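Local coordinates for odorant binding protein, antennal (Anopheles gambiae, PDB 3R1P), which probably binds and carries odorant molecules in the mosquito antenna, and in this crystal holds a molecule of palmitic acid, at residues I94-K99 against A103-K108; H18-A23 against F54-V59; K47-C52 against H122-E127. All blocks are in the same frame, centred on the assembly; numbering follows the deposited sequence.

Contact 1 (I94-K99 against A103-K108); sequences IVTPDK and AYETVK. With PLM (palmitic acid), chain G.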
loop_
_atom_site.group_PDB
_atom_site.type_symbol
_atom_site.label_atom_id
_atom_site.label_comp_id
_atom_site.label_asym_id
_atom_site.label_seq_id
_atom_site.Cartn_x
_atom_site.Cartn_y
_atom_site.Cartn_z
ATOM N N ILE A 94 -9.301 10.359 -0.447
ATOM C CA ILE A 94 -9.883 9.455 -1.436
ATOM C C ILE A 94 -10.668 8.382 -0.685
ATOM O O ILE A 94 -10.106 7.697 0.177
ATOM C CB ILE A 94 -8.790 8.846 -2.362
ATOM C CG1 ILE A 94 -8.124 9.932 -3.264
ATOM C CG2 ILE A 94 -9.338 7.658 -3.180
ATOM C CD1 ILE A 94 -6.851 9.488 -3.951
ATOM N N VAL A 95 -11.956 8.238 -1.001
ATOM C CA VAL A 95 -12.805 7.215 -0.391
ATOM C C VAL A 95 -13.654 6.599 -1.497
ATOM O O VAL A 95 -14.306 7.335 -2.232
ATOM C CB VAL A 95 -13.706 7.730 0.783
ATOM C CG1 VAL A 95 -14.597 6.609 1.328
ATOM C CG2 VAL A 95 -12.891 8.344 1.917
ATOM N N THR A 96 -13.660 5.264 -1.598
ATOM C CA THR A 96 -14.453 4.513 -2.584
ATOM C C THR A 96 -15.337 3.512 -1.805
ATOM O O THR A 96 -15.068 3.278 -0.620
ATOM C CB THR A 96 -13.550 3.753 -3.604
ATOM O OG1 THR A 96 -13.131 2.506 -3.044
ATOM C CG2 THR A 96 -12.362 4.566 -4.126
ATOM N N PRO A 97 -16.350 2.867 -2.435
ATOM C CA PRO A 97 -17.136 1.858 -1.704
ATOM C C PRO A 97 -16.352 0.568 -1.386
ATOM O O PRO A 97 -16.866 -0.271 -0.642
ATOM C CB PRO A 97 -18.309 1.554 -2.656
ATOM C CG PRO A 97 -18.243 2.585 -3.744
ATOM C CD PRO A 97 -16.815 2.990 -3.833
ATOM N N ASP A 98 -15.123 0.407 -1.932
ATOM C CA ASP A 98 -14.296 -0.775 -1.704
ATOM C C ASP A 98 -12.957 -0.423 -1.053
ATOM O O ASP A 98 -12.217 0.396 -1.596
ATOM C CB ASP A 98 -14.102 -1.543 -3.008
ATOM C CG ASP A 98 -13.420 -2.884 -2.842
ATOM O OD1 ASP A 98 -14.127 -3.913 -2.855
ATOM O OD2 ASP A 98 -12.186 -2.905 -2.680
ATOM N N LYS A 99 -12.652 -1.054 0.113
ATOM C CA LYS A 99 -11.438 -0.822 0.906
ATOM C C LYS A 99 -10.158 -1.038 0.082
ATOM O O LYS A 99 -9.199 -0.281 0.216
ATOM C CB LYS A 99 -11.411 -1.735 2.148
ATOM C CG LYS A 99 -12.481 -1.424 3.176
ATOM C CD LYS A 99 -12.265 -2.236 4.459
ATOM C CE LYS A 99 -13.084 -1.690 5.616
ATOM N NZ LYS A 99 -14.548 -1.870 5.414
ATOM N N ALA A 103 -7.385 1.944 -1.093
ATOM C CA ALA A 103 -5.940 1.855 -0.837
ATOM C C ALA A 103 -5.131 1.966 -2.124
ATOM O O ALA A 103 -4.122 2.687 -2.150
ATOM C CB ALA A 103 -5.602 0.559 -0.116
ATOM N N TYR A 104 -5.581 1.267 -3.188
ATOM C CA TYR A 104 -4.944 1.331 -4.498
ATOM C C TYR A 104 -4.950 2.763 -5.054
ATOM O O TYR A 104 -3.896 3.256 -5.468
ATOM C CB TYR A 104 -5.617 0.360 -5.486
ATOM C CG TYR A 104 -5.138 0.540 -6.911
ATOM C CD1 TYR A 104 -3.904 0.030 -7.326
ATOM C CD2 TYR A 104 -5.906 1.233 -7.842
ATOM C CE1 TYR A 104 -3.451 0.212 -8.634
ATOM C CE2 TYR A 104 -5.461 1.421 -9.149
ATOM C CZ TYR A 104 -4.238 0.901 -9.542
ATOM O OH TYR A 104 -3.795 1.102 -10.826
ATOM N N GLU A 105 -6.128 3.410 -5.088
ATOM C CA GLU A 105 -6.278 4.774 -5.599
ATOM C C GLU A 105 -5.449 5.782 -4.809
ATOM O O GLU A 105 -4.925 6.729 -5.396
ATOM C CB GLU A 105 -7.742 5.207 -5.640
ATOM C CG GLU A 105 -8.560 4.563 -6.748
ATOM C CD GLU A 105 -9.969 5.118 -6.892
ATOM O OE1 GLU A 105 -10.204 6.287 -6.503
ATOM O OE2 GLU A 105 -10.837 4.388 -7.424
ATOM N N THR A 106 -5.322 5.579 -3.486
ATOM C CA THR A 106 -4.524 6.475 -2.634
ATOM C C THR A 106 -3.030 6.381 -3.039
ATOM O O THR A 106 -2.378 7.413 -3.207
ATOM C CB THR A 106 -4.778 6.192 -1.131
ATOM O OG1 THR A 106 -6.162 6.362 -0.835
ATOM C CG2 THR A 106 -3.938 7.077 -0.209
ATOM N N VAL A 107 -2.506 5.142 -3.199
ATOM C CA VAL A 107 -1.112 4.890 -3.603
ATOM C C VAL A 107 -0.836 5.475 -5.003
ATOM O O VAL A 107 0.170 6.163 -5.185
ATOM C CB VAL A 107 -0.721 3.398 -3.464
ATOM C CG1 VAL A 107 0.629 3.088 -4.113
ATOM C CG2 VAL A 107 -0.697 3.003 -1.997
ATOM N N LYS A 108 -1.757 5.250 -5.955
ATOM C CA LYS A 108 -1.671 5.795 -7.323
ATOM C C LYS A 108 -1.554 7.317 -7.307
ATOM O O LYS A 108 -0.734 7.879 -8.029
ATOM C CB LYS A 108 -2.894 5.367 -8.156
ATOM C CG LYS A 108 -2.816 3.926 -8.666
ATOM C CD LYS A 108 -1.664 3.653 -9.670
ATOM C CE LYS A 108 -1.815 4.347 -11.017
ATOM N NZ LYS A 108 -2.995 3.856 -11.793
HETATM C C1 PLM G . 8.335 0.369 10.262
HETATM O O1 PLM G . 9.332 0.411 11.018
HETATM O O2 PLM G . 7.166 0.436 10.708
HETATM C C2 PLM G . 8.573 0.235 8.768
HETATM C C3 PLM G . 7.272 0.128 7.965
HETATM C C4 PLM G . 7.456 0.522 6.498
HETATM C C5 PLM G . 6.406 -0.137 5.600
HETATM C C6 PLM G . 5.790 0.842 4.598
HETATM C C7 PLM G . 4.508 0.285 3.977
HETATM C C8 PLM G . 3.768 1.343 3.164
HETATM C C9 PLM G . 3.281 0.806 1.820
HETATM C CA PLM G . 2.896 1.948 0.882
HETATM C CB PLM G . 2.622 1.454 -0.535
HETATM C CC PLM G . 3.920 1.298 -1.320
HETATM C CD PLM G . 3.736 1.597 -2.807
HETATM C CE PLM G . 3.087 0.467 -3.611
HETATM C CF PLM G . 3.065 -0.889 -2.906
HETATM C CG PLM G . 4.391 -1.608 -3.044
HETATM O O HOH W 1 -7.594 8.202 1.156
#

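Contact 2 (H18-A23 against F54-V59); sequences HEICIA and FDKIDV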
loop_
_atom_site.group_PDB
_atom_site.type_symbol
_atom_site.label_atom_id
_atom_site.label_comp_id
_atom_site.label_asym_id
_atom_site.label_seq_id
_atom_site.Cartn_x
_atom_site.Cartn_y
_atom_site.Cartn_z
ATOM N N HIS A 18 4.821 -7.755 5.189
ATOM C CA HIS A 18 4.639 -8.359 3.862
ATOM C C HIS A 18 4.000 -9.763 3.891
ATOM O O HIS A 18 3.119 -10.052 3.072
ATOM C CB HIS A 18 5.998 -8.395 3.135
ATOM C CG HIS A 18 5.984 -9.117 1.825
ATOM N ND1 HIS A 18 5.402 -8.562 0.706
ATOM C CD2 HIS A 18 6.506 -10.321 1.498
ATOM C CE1 HIS A 18 5.570 -9.447 -0.262
ATOM N NE2 HIS A 18 6.237 -10.516 0.166
ATOM N N GLU A 19 4.486 -10.642 4.798
ATOM C CA GLU A 19 4.018 -12.025 4.951
ATOM C C GLU A 19 2.569 -12.152 5.419
ATOM O O GLU A 19 1.843 -13.006 4.904
ATOM C CB GLU A 19 4.980 -12.838 5.834
ATOM C CG GLU A 19 6.314 -13.119 5.155
ATOM C CD GLU A 19 6.918 -14.505 5.313
ATOM O OE1 GLU A 19 6.363 -15.344 6.063
ATOM O OE2 GLU A 19 7.983 -14.739 4.699
ATOM N N ILE A 20 2.137 -11.292 6.354
ATOM C CA ILE A 20 0.748 -11.296 6.841
ATOM C C ILE A 20 -0.221 -10.863 5.738
ATOM O O ILE A 20 -1.243 -11.519 5.519
ATOM C CB ILE A 20 0.595 -10.471 8.142
ATOM C CG1 ILE A 20 1.254 -11.208 9.310
ATOM C CG2 ILE A 20 -0.882 -10.143 8.468
ATOM C CD1 ILE A 20 1.814 -10.335 10.290
ATOM N N CYS A 21 0.127 -9.782 5.023
ATOM C CA CYS A 21 -0.719 -9.250 3.969
ATOM C C CYS A 21 -0.845 -10.064 2.702
ATOM O O CYS A 21 -1.885 -9.995 2.043
ATOM C CB CYS A 21 -0.441 -7.774 3.731
ATOM S SG CYS A 21 -0.783 -6.759 5.188
ATOM N N ILE A 22 0.156 -10.924 2.421
ATOM C CA ILE A 22 0.092 -11.882 1.315
ATOM C C ILE A 22 -0.998 -12.904 1.682
ATOM O O ILE A 22 -1.853 -13.226 0.849
ATOM C CB ILE A 22 1.473 -12.578 1.086
ATOM C CG1 ILE A 22 2.356 -11.729 0.163
ATOM C CG2 ILE A 22 1.322 -14.025 0.547
ATOM C CD1 ILE A 22 3.571 -12.443 -0.480
ATOM N N ALA A 23 -0.953 -13.393 2.945
ATOM C CA ALA A 23 -1.867 -14.399 3.492
ATOM C C ALA A 23 -3.309 -13.907 3.556
ATOM O O ALA A 23 -4.212 -14.634 3.140
ATOM C CB ALA A 23 -1.394 -14.847 4.869
ATOM N N PHE A 54 -1.978 -0.764 5.110
ATOM C CA PHE A 54 -2.496 0.438 5.770
ATOM C C PHE A 54 -3.234 0.088 7.065
ATOM O O PHE A 54 -3.045 0.763 8.077
ATOM C CB PHE A 54 -3.377 1.248 4.816
ATOM C CG PHE A 54 -2.645 1.898 3.667
ATOM C CD1 PHE A 54 -3.254 2.042 2.427
ATOM C CD2 PHE A 54 -1.356 2.399 3.833
ATOM C CE1 PHE A 54 -2.595 2.689 1.382
ATOM C CE2 PHE A 54 -0.692 3.026 2.782
ATOM C CZ PHE A 54 -1.313 3.162 1.564
ATOM N N ASP A 55 -4.037 -0.976 7.032
ATOM C CA ASP A 55 -4.766 -1.470 8.201
ATOM C C ASP A 55 -3.797 -1.911 9.323
ATOM O O ASP A 55 -4.022 -1.545 10.471
ATOM C CB ASP A 55 -5.708 -2.620 7.797
ATOM C CG ASP A 55 -6.502 -3.175 8.960
ATOM O OD1 ASP A 55 -6.168 -4.282 9.430
ATOM O OD2 ASP A 55 -7.426 -2.479 9.433
ATOM N N LYS A 56 -2.712 -2.657 8.996
ATOM C CA LYS A 56 -1.747 -3.136 10.009
ATOM C C LYS A 56 -0.929 -2.038 10.660
ATOM O O LYS A 56 -0.595 -2.147 11.843
ATOM C CB LYS A 56 -0.827 -4.245 9.469
ATOM C CG LYS A 56 -1.554 -5.522 9.069
ATOM C CD LYS A 56 -2.143 -6.267 10.252
ATOM C CE LYS A 56 -3.138 -7.300 9.787
ATOM N NZ LYS A 56 -3.764 -8.006 10.934
ATOM N N ILE A 57 -0.609 -0.982 9.904
ATOM C CA ILE A 57 0.144 0.149 10.458
ATOM C C ILE A 57 -0.787 1.204 11.088
ATOM O O ILE A 57 -0.320 2.236 11.579
ATOM C CB ILE A 57 1.215 0.732 9.500
ATOM C CG1 ILE A 57 0.566 1.342 8.234
ATOM C CG2 ILE A 57 2.295 -0.322 9.174
ATOM C CD1 ILE A 57 1.500 2.072 7.316
ATOM N N ASP A 58 -2.105 0.912 11.076
ATOM C CA ASP A 58 -3.183 1.703 11.684
ATOM C C ASP A 58 -3.381 3.120 11.086
ATOM O O ASP A 58 -3.636 4.081 11.819
ATOM C CB ASP A 58 -3.035 1.690 13.223
ATOM C CG ASP A 58 -4.276 2.003 14.030
ATOM O OD1 ASP A 58 -5.397 1.672 13.565
ATOM O OD2 ASP A 58 -4.129 2.515 15.146
ATOM N N VAL A 59 -3.290 3.232 9.744
ATOM C CA VAL A 59 -3.462 4.505 9.031
ATOM C C VAL A 59 -4.780 4.590 8.251
ATOM O O VAL A 59 -4.945 5.482 7.417
ATOM C CB VAL A 59 -2.229 4.973 8.199
ATOM C CG1 VAL A 59 -1.012 5.234 9.089
ATOM C CG2 VAL A 59 -1.902 4.004 7.061
#

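Contact 3 (K47-C52 against H122-E127); sequences KCYIHC and HLLVLE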
loop_
_atom_site.group_PDB
_atom_site.type_symbol
_atom_site.label_atom_id
_atom_site.label_comp_id
_atom_site.label_asym_id
_atom_site.label_seq_id
_atom_site.Cartn_x
_atom_site.Cartn_y
_atom_site.Cartn_z
ATOM N N LYS A 47 -4.410 -5.198 -4.762
ATOM C CA LYS A 47 -5.029 -3.956 -4.262
ATOM C C LYS A 47 -5.435 -4.159 -2.806
ATOM O O LYS A 47 -5.284 -3.237 -2.006
ATOM C CB LYS A 47 -6.244 -3.553 -5.107
ATOM C CG LYS A 47 -5.881 -3.137 -6.528
ATOM C CD LYS A 47 -7.105 -2.718 -7.290
ATOM C CE LYS A 47 -6.748 -2.199 -8.658
ATOM N NZ LYS A 47 -7.941 -1.654 -9.349
ATOM N N CYS A 48 -5.894 -5.393 -2.452
ATOM C CA CYS A 48 -6.244 -5.760 -1.078
ATOM C C CYS A 48 -5.014 -5.889 -0.198
ATOM O O CYS A 48 -5.093 -5.560 0.990
ATOM C CB CYS A 48 -7.124 -7.006 -1.031
ATOM S SG CYS A 48 -8.775 -6.769 -1.736
ATOM N N TYR A 49 -3.851 -6.303 -0.786
ATOM C CA TYR A 49 -2.571 -6.389 -0.074
ATOM C C TYR A 49 -2.192 -4.986 0.452
ATOM O O TYR A 49 -1.746 -4.852 1.590
ATOM C CB TYR A 49 -1.468 -6.970 -1.006
ATOM C CG TYR A 49 -0.054 -6.789 -0.495
ATOM C CD1 TYR A 49 0.553 -7.759 0.297
ATOM C CD2 TYR A 49 0.690 -5.656 -0.822
ATOM C CE1 TYR A 49 1.850 -7.587 0.788
ATOM C CE2 TYR A 49 1.992 -5.484 -0.356
ATOM C CZ TYR A 49 2.569 -6.449 0.451
ATOM O OH TYR A 49 3.850 -6.263 0.921
ATOM N N ILE A 50 -2.383 -3.954 -0.389
ATOM C CA ILE A 50 -2.110 -2.554 -0.050
ATOM C C ILE A 50 -3.015 -2.111 1.111
ATOM O O ILE A 50 -2.502 -1.505 2.064
ATOM C CB ILE A 50 -2.227 -1.620 -1.279
ATOM C CG1 ILE A 50 -1.317 -2.105 -2.445
ATOM C CG2 ILE A 50 -1.920 -0.168 -0.871
ATOM C CD1 ILE A 50 -1.550 -1.394 -3.821
ATOM N N HIS A 51 -4.336 -2.429 1.039
ATOM C CA HIS A 51 -5.280 -2.104 2.126
ATOM C C HIS A 51 -4.794 -2.749 3.412
ATOM O O HIS A 51 -4.753 -2.081 4.447
ATOM C CB HIS A 51 -6.734 -2.529 1.828
ATOM C CG HIS A 51 -7.596 -2.451 3.057
ATOM N ND1 HIS A 51 -7.938 -3.588 3.769
ATOM C CD2 HIS A 51 -8.008 -1.364 3.750
ATOM C CE1 HIS A 51 -8.617 -3.160 4.822
ATOM N NE2 HIS A 51 -8.686 -1.826 4.850
ATOM N N CYS A 52 -4.377 -4.037 3.330
ATOM C CA CYS A 52 -3.852 -4.763 4.474
ATOM C C CYS A 52 -2.673 -4.032 5.140
ATOM O O CYS A 52 -2.652 -3.933 6.366
ATOM C CB CYS A 52 -3.498 -6.197 4.097
ATOM S SG CYS A 52 -2.769 -7.143 5.452
ATOM N N HIS A 122 11.174 -2.833 -2.947
ATOM C CA HIS A 122 12.379 -3.516 -2.476
ATOM C C HIS A 122 12.327 -3.830 -0.973
ATOM O O HIS A 122 12.655 -4.944 -0.568
ATOM C CB HIS A 122 13.631 -2.678 -2.776
ATOM C CG HIS A 122 13.985 -2.581 -4.233
ATOM N ND1 HIS A 122 14.979 -1.723 -4.663
ATOM C CD2 HIS A 122 13.456 -3.210 -5.311
ATOM C CE1 HIS A 122 15.049 -1.882 -5.976
ATOM N NE2 HIS A 122 14.144 -2.759 -6.412
ATOM N N LEU A 123 11.926 -2.838 -0.158
ATOM C CA LEU A 123 11.858 -2.946 1.304
ATOM C C LEU A 123 10.935 -4.067 1.777
ATOM O O LEU A 123 11.307 -4.840 2.664
ATOM C CB LEU A 123 11.416 -1.595 1.910
ATOM C CG LEU A 123 11.260 -1.552 3.436
ATOM C CD1 LEU A 123 12.613 -1.650 4.138
ATOM C CD2 LEU A 123 10.506 -0.319 3.876
ATOM N N LEU A 124 9.746 -4.147 1.181
ATOM C CA LEU A 124 8.711 -5.104 1.551
ATOM C C LEU A 124 8.899 -6.470 0.853
ATOM O O LEU A 124 8.761 -7.500 1.542
ATOM C CB LEU A 124 7.342 -4.566 1.096
ATOM C CG LEU A 124 6.764 -3.412 1.893
ATOM C CD1 LEU A 124 5.798 -2.598 1.051
ATOM C CD2 LEU A 124 6.083 -3.913 3.174
ATOM N N VAL A 125 9.126 -6.420 -0.461
ATOM C CA VAL A 125 9.087 -7.616 -1.301
ATOM C C VAL A 125 10.391 -8.423 -1.471
ATOM O O VAL A 125 10.291 -9.639 -1.523
ATOM C CB VAL A 125 8.257 -7.314 -2.587
ATOM C CG1 VAL A 125 7.924 -8.570 -3.347
ATOM C CG2 VAL A 125 6.956 -6.548 -2.234
ATOM N N LEU A 126 11.590 -7.822 -1.502
ATOM C CA LEU A 126 12.813 -8.625 -1.656
ATOM C C LEU A 126 13.345 -9.114 -0.305
ATOM O O LEU A 126 12.914 -8.628 0.747
ATOM C CB LEU A 126 13.914 -7.860 -2.421
ATOM C CG LEU A 126 13.549 -7.259 -3.764
ATOM C CD1 LEU A 126 14.659 -6.402 -4.288
ATOM C CD2 LEU A 126 13.118 -8.315 -4.776
ATOM N N GLU A 127 14.312 -10.067 -0.347
ATOM C CA GLU A 127 14.956 -10.635 0.842
ATOM C C GLU A 127 15.776 -9.567 1.592
ATOM O O GLU A 127 15.892 -9.656 2.833
ATOM C CB GLU A 127 15.898 -11.783 0.448
ATOM C CG GLU A 127 15.216 -13.056 -0.008
ATOM C CD GLU A 127 16.171 -14.186 -0.359
ATOM O OE1 GLU A 127 17.256 -14.280 0.264
ATOM O OE2 GLU A 127 15.824 -14.998 -1.248
ATOM O OXT GLU A 127 16.319 -8.653 0.932
#

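Contact 1 (I94-K99 against A103-K108)
Glu105 reaches out from helix 99-110 to the loop that leads into it, in the all-helical PBP/GOBP fold, and lies across Ile94 and Thr96. Its CB starts the contact, 3.8 Å from Ile94 CG2. CG stands beside the backbone N (chi1 -74°) and the chain runs extended from there, which carries CD to the methyl of Thr96. At the tip OE1 and OE2 both lie 3.6 Å from Thr96 CG2, and OE1 also approaches Ile94 CG2, so the carboxylate is bordered on this side by two methyl groups. Ile94 CD1 rests 3.7 Å from the carbonyl oxygen of Glu105, and Ile94 CB faces the hydroxyl of Thr106, the next residue of the helix. A water ties Ile94 and Thr106 together by donating to Ile94 O at 2.7 Å and to Thr106 OG1 at 3.1 Å; that hydroxyl in turn bonds to Thr102 O. The loop is braced before it enters the helix. Thr96 OG1 accepts from Asp98 N at 3.1 Å, an ST turn, and also bonds to Thr102 OG1. Asp98 is the N-cap, its OD2 receiving Glu101 N. The first helical turn then closes with Ala103 N donating to Lys99 O at 3.2 Å, with an N-H...O angle of 158° and the donor tilted 30° from the carbonyl plane. The loop and the helix it enters are therefore joined by polar fastenings at the helix start and by loop methyl groups set against the Glu105 side chain and its carboxylate. Ala103 and Val107, one turn apart, pack on helix 44-56, and Val107 CG1 touches carbon CE of the palmitic acid at 3.6 Å.

Contact 2 (H18-A23 against F54-V59)
One face of the His18 imidazole carries Ile22 CG1, 3.9 Å above the ring plane and offset toward its rim, while at its edge NE2 bonds to Glu29 and ND1 to Tyr49; from the same helix Ile20 and Cys21 meet Lys56. The setting is the disulfide core of the PBP/GOBP fold, where Cys21 is joined to Cys52, one helical turn before Lys56, so that helix 11-25 is stapled to helix 44-56. Next to this bridge, Lys56 CG lies 4.1 Å from Cys21 SG. The lysine chain bends at its second torsion (chi2 -68°) and then runs straight, which takes CE to 3.9 Å from Ile20 CG2; the side chains of Ile20 and Lys56 cross at about a right angle. The contact is thus apolar, sulfur and methyl against the lysine's methylenes, small and near the surface, with no hydrogen bond between the segments. Helix 44-56 stops directly afterwards in a Schellman motif: Asp58 takes a positive phi of 64°, Val59 N bonds back to Phe54 O at 3.0 Å and Asp58 N to Asp55 O at 3.2 Å. Beyond CE, Lys56 NZ forms a long, weak ion pair with Glu24 OE2.

Contact 3 (K47-C52 against H122-E127)
Tyr49 and Leu124 meet from two helical segments, 47-52 within helix 44-56 and 122-125 at the end of helix 114-125, whose backbones exchange no hydrogen bond. With chi1 at 166° the Tyr49 ring swings away from the backbone N and out from its helix, bringing the phenol oxygen alone to the partner. Tyr49 OH lies 3.9 Å from both Leu124 CB and Leu124 CD2, with CG and CD1 slightly farther, so the oxygen sits alongside the leucine side chain from CB to both methyls. Val125 CG2 adds a looser touch, 4.4 Å from Tyr49 OH. The chain leaves the helix at Leu126, whose carbonyl, like that of Leu124, accepts a bond from Lys15 of helix 11-25. Leu124 also has its side chain about 4 Å, at nearest atoms, from the palmitic acid, which places the contact beside the bound ligand. All three touching residues are buried. A phenol oxygen set against aliphatic carbon gains no hydrogen bond from residues 122-127; its hydrogen bond is with His18 ND1, so the polar anchor of Tyr49 lies on helix 11-25 and its contact with the C-terminal segment is purely van der Waals.

In the fold
From the N terminus, helix 11-25 supplies the first half of contact 2, which closes a loop of some 30 residues on the end of helix 44-56. Contact 3 starts inside that loop, at residues 47-52, and closes only at the C terminus, so the two cross; they are joined directly by the Cys21-Cys52 disulfide. Contact 1, a short local closure at the start of helix 99-110, opens after contact 2 is complete and falls wholly within the span of contact 3. Contacts 2 and 3 share helix 44-56, tying it to helices 11-25 and 114-125; contact 1 leans on it, Phe54 and Ile50 packing on Ala103 and Val107, and His51 on Ala103 and Lys99.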